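Local coordinates for protein beta-Lactamase/D-Alanine Carboxypeptidase (Pseudomonas syringae pv. tomato, PDB 5EVI) that probably hydrolyses the amide bond of beta-lactam antibiotics to give substituted beta-amino acids, as a class C beta-lactamase, at residues F174-A177 with M178-L182; N291-A294 with M295-T298. All blocks are in the same frame, centred on the assembly; numbering follows the deposited sequence.

How the interactions relate
The two contacts are local ones, each formed within a single unbroken run of chain, and they come in series: residues 174-182 of interaction 1 first, residues 291-298 of interaction 2 more than a hundred positions later. Their centres lie about 31 Å apart, on opposite sides of the chain's centre, and their nearest atoms are about 19 Å apart, so neither touches the other. Interaction 1 belongs to helix 174-186, interaction 2 to a 3-10 turn between helix 284-290 and strand 299-308 of the antiparallel sheet. Both relate to one probable active site: interaction 1 packs on helix 70-83, which starts near Ser68 of a probable SxxK motif, while interaction 2 borders that motif's residues directly, through Leu296.

Interaction 1. Residues F174-A177 with M178-L182; sequences FQEA and MQQRL
One face of the Phe174 ring is covered by Met178, a selenomethionine, whose CG sits 3.8 Å from the ring centroid in a CH-pi contact, displaced toward the rim. SE follows obliquely at 4.5 Å from the same centroid, a Met-aromatic contact, and CE ends beside Phe174 CZ, 3.5 Å away, still on the side of the ring that CG covers. With its CG anti to the backbone N (chi1 -177°), Phe174 leans along the helix toward Met178, whose own chi1 of -60° brings CG over the face; bends at chi2 and chi3 then run SE and CE along the ring toward CZ. Thr74 and Leu77 of helix 70-83 and Ala223 of helix 222-226 also touch the Phe174 side chain, while Met178 meets Phe73. Gln179 OE1 is engaged by the backbone N of Asn194. Along the backbone, Gln179 N bonds to Gln175 O at 2.8 Å, nearly straight. The spacing then widens: Leu182 N, five residues on, donates to Ala177 O at 3.0 Å. The result is an amphipathic alpha-helix with an i to i+4 aromatic-selenomethionine pair on its buried side and a pi-type turn at 178-182, packed against helix 70-83 of the beta-lactamase fold.

Interaction 2. Residues N291-A294 with M295-T298; sequences NASA and MLNT
A short 3-10 turn, residues 293-296, carries the chain from helix 284-290 toward strand 299-308, and three successive i to i+3 backbone bonds define it. Met295 N donates to Ala292 O at 3.1 Å, Leu296 N to Ser293 O at 2.9 Å, and Asn297 N to Ala294 O at 3.1 Å. The donors stand well above the carbonyl planes, 55° out in the case of Leu296 on Ser293, so the tight coil keeps them off the carbonyl lone pairs. Side chains then lie along the same carbonyls. The 3-10 backbone itself sets Leu296 CB 3.3 Å from Ser293 O. Turned beside its own backbone N (chi1 -65°), Leu296 CG comes to 3.6 Å from that oxygen, and branch CD1 lies alongside the Ser293 hydroxyl, OG to CD1 being 3.8 Å. Met295, a selenomethionine, has a like first torsion one residue earlier, which brings its CG to 3.6 Å from Ala292 O before bends at chi2 and chi3 take SE away from the turn. Beyond the turn, Leu296 touches Ile123 and Tyr154, the latter part of a probable active-site motif, and a sulfate ion, probably from the crystallisation liquor, lies about 4 Å from its side chain. Met295 O accepts a bond from Gln299 NE2, and Thr298 OG1 pairs with Thr153 OG1. Chemically, then, cohesion across 292-297 comes from main-chain hydrogen bonds, with side chains adding van der Waals contact to the same carbonyl oxygens; the leucine presents an apolar surface beside the probable catalytic groups.

Interaction 1. Residues F174-A177 with M178-L182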
# COMPACT_ATOMS: atom_id res chain seq x y z
N PHE D 174 4.34 -17.10 2.83
CA PHE D 174 3.72 -15.78 2.69
C PHE D 174 2.44 -15.78 1.84
O PHE D 174 1.47 -15.11 2.20
CB PHE D 174 4.71 -14.76 2.11
CG PHE D 174 4.17 -13.36 2.02
CD1 PHE D 174 4.11 -12.54 3.14
CD2 PHE D 174 3.71 -12.85 0.80
CE1 PHE D 174 3.61 -11.25 3.05
CE2 PHE D 174 3.21 -11.56 0.71
CZ PHE D 174 3.16 -10.76 1.84
N GLN D 175 2.47 -16.53 0.74
CA GLN D 175 1.31 -16.69 -0.15
C GLN D 175 0.09 -17.19 0.61
O GLN D 175 -0.99 -16.60 0.49
CB GLN D 175 1.66 -17.65 -1.32
CG GLN D 175 0.48 -18.19 -2.13
CD GLN D 175 -0.12 -19.48 -1.58
OE1 GLN D 175 -1.32 -19.58 -1.34
NE2 GLN D 175 0.73 -20.48 -1.38
N GLU D 176 0.27 -18.26 1.39
CA GLU D 176 -0.81 -18.85 2.22
C GLU D 176 -1.25 -17.91 3.36
O GLU D 176 -2.43 -17.84 3.67
CB GLU D 176 -0.41 -20.22 2.78
CG GLU D 176 -1.41 -20.81 3.78
CD GLU D 176 -1.19 -22.28 4.09
OE1 GLU D 176 -1.39 -23.12 3.18
OE2 GLU D 176 -0.85 -22.60 5.25
N ALA D 177 -0.30 -17.21 3.96
CA ALA D 177 -0.61 -16.21 4.99
C ALA D 177 -1.53 -15.10 4.45
O ALA D 177 -2.44 -14.67 5.14
CB ALA D 177 0.66 -15.61 5.58
N MSE D 178 -1.31 -14.70 3.20
CA MSE D 178 -2.14 -13.65 2.58
C MSE D 178 -3.41 -14.22 2.03
O MSE D 178 -4.49 -13.84 2.45
CB MSE D 178 -1.38 -12.91 1.48
CG MSE D 178 -0.13 -12.26 2.02
SE MSE D 178 -0.51 -10.51 2.85
CE MSE D 178 -0.01 -9.32 1.37
N GLN D 179 -3.27 -15.16 1.10
CA GLN D 179 -4.39 -15.66 0.29
C GLN D 179 -5.40 -16.49 1.08
O GLN D 179 -6.59 -16.43 0.78
CB GLN D 179 -3.88 -16.51 -0.88
CG GLN D 179 -3.13 -15.74 -1.96
CD GLN D 179 -3.96 -15.47 -3.20
OE1 GLN D 179 -3.42 -15.27 -4.28
NE2 GLN D 179 -5.28 -15.44 -3.05
N GLN D 180 -4.93 -17.28 2.04
CA GLN D 180 -5.78 -18.20 2.80
C GLN D 180 -6.16 -17.70 4.20
O GLN D 180 -7.09 -18.25 4.79
CB GLN D 180 -5.09 -19.56 2.95
CG GLN D 180 -4.74 -20.24 1.63
CD GLN D 180 -5.95 -20.34 0.72
OE1 GLN D 180 -5.92 -19.87 -0.41
NE2 GLN D 180 -7.04 -20.92 1.24
N ARG D 181 -5.44 -16.71 4.72
CA ARG D 181 -5.67 -16.22 6.08
C ARG D 181 -6.11 -14.76 6.14
O ARG D 181 -7.20 -14.50 6.61
CB ARG D 181 -4.42 -16.45 6.94
CG ARG D 181 -4.26 -17.88 7.44
CD ARG D 181 -5.23 -18.20 8.57
NE ARG D 181 -4.74 -19.32 9.37
CZ ARG D 181 -4.77 -20.61 9.01
NH1 ARG D 181 -4.28 -21.52 9.85
NH2 ARG D 181 -5.25 -21.00 7.83
N LEU D 182 -5.30 -13.81 5.67
CA LEU D 182 -5.63 -12.38 5.81
C LEU D 182 -6.78 -11.92 4.91
O LEU D 182 -7.71 -11.25 5.40
CB LEU D 182 -4.41 -11.47 5.58
CG LEU D 182 -4.67 -9.95 5.71
CD1 LEU D 182 -4.88 -9.53 7.16
CD2 LEU D 182 -3.56 -9.16 5.05

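Interaction 2. Residues N291-A294 with M295-T298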
# COMPACT_ATOMS: atom_id res chain seq x y z
N ASN D 291 3.88 13.20 -1.75
CA ASN D 291 3.77 12.10 -2.73
C ASN D 291 4.65 12.25 -3.98
O ASN D 291 4.54 11.44 -4.90
CB ASN D 291 2.30 11.98 -3.15
CG ASN D 291 1.43 11.36 -2.08
OD1 ASN D 291 0.44 11.96 -1.65
ND2 ASN D 291 1.79 10.15 -1.66
N ALA D 292 5.51 13.26 -4.00
CA ALA D 292 6.47 13.48 -5.09
C ALA D 292 7.49 12.34 -5.15
O ALA D 292 7.78 11.74 -4.13
CB ALA D 292 7.20 14.80 -4.85
N SER D 293 8.03 12.07 -6.33
CA SER D 293 9.13 11.07 -6.46
C SER D 293 10.43 11.50 -5.75
O SER D 293 11.25 10.66 -5.36
CB SER D 293 9.38 10.68 -7.92
OG SER D 293 8.66 9.51 -8.26
N ALA D 294 10.61 12.81 -5.55
CA ALA D 294 11.67 13.30 -4.67
C ALA D 294 11.70 12.54 -3.33
O ALA D 294 12.77 12.27 -2.78
CB ALA D 294 11.51 14.80 -4.44
N MSE D 295 10.53 12.13 -2.83
CA MSE D 295 10.45 11.45 -1.53
C MSE D 295 11.00 10.03 -1.55
O MSE D 295 11.20 9.45 -0.48
CB MSE D 295 9.00 11.41 -1.02
CG MSE D 295 8.42 12.80 -0.79
SE MSE D 295 9.17 13.69 0.80
CE MSE D 295 8.74 12.36 2.18
N LEU D 296 11.24 9.46 -2.73
CA LEU D 296 11.97 8.19 -2.84
C LEU D 296 13.44 8.28 -2.40
O LEU D 296 14.05 7.26 -2.10
CB LEU D 296 11.90 7.63 -4.27
CG LEU D 296 10.52 7.20 -4.79
CD1 LEU D 296 10.56 6.85 -6.27
CD2 LEU D 296 9.98 6.04 -3.97
N ASN D 297 14.02 9.48 -2.34
CA ASN D 297 15.39 9.65 -1.86
C ASN D 297 15.42 9.82 -0.34
O ASN D 297 14.41 10.10 0.27
CB ASN D 297 16.06 10.86 -2.51
CG ASN D 297 16.21 10.71 -4.02
OD1 ASN D 297 16.52 11.68 -4.70
ND2 ASN D 297 15.99 9.50 -4.55
N THR D 298 16.61 9.66 0.24
CA THR D 298 16.76 9.63 1.70
C THR D 298 16.49 10.99 2.31
O THR D 298 17.10 11.98 1.91
CB THR D 298 18.16 9.11 2.08
OG1 THR D 298 18.30 7.77 1.58
CG2 THR D 298 18.35 9.09 3.58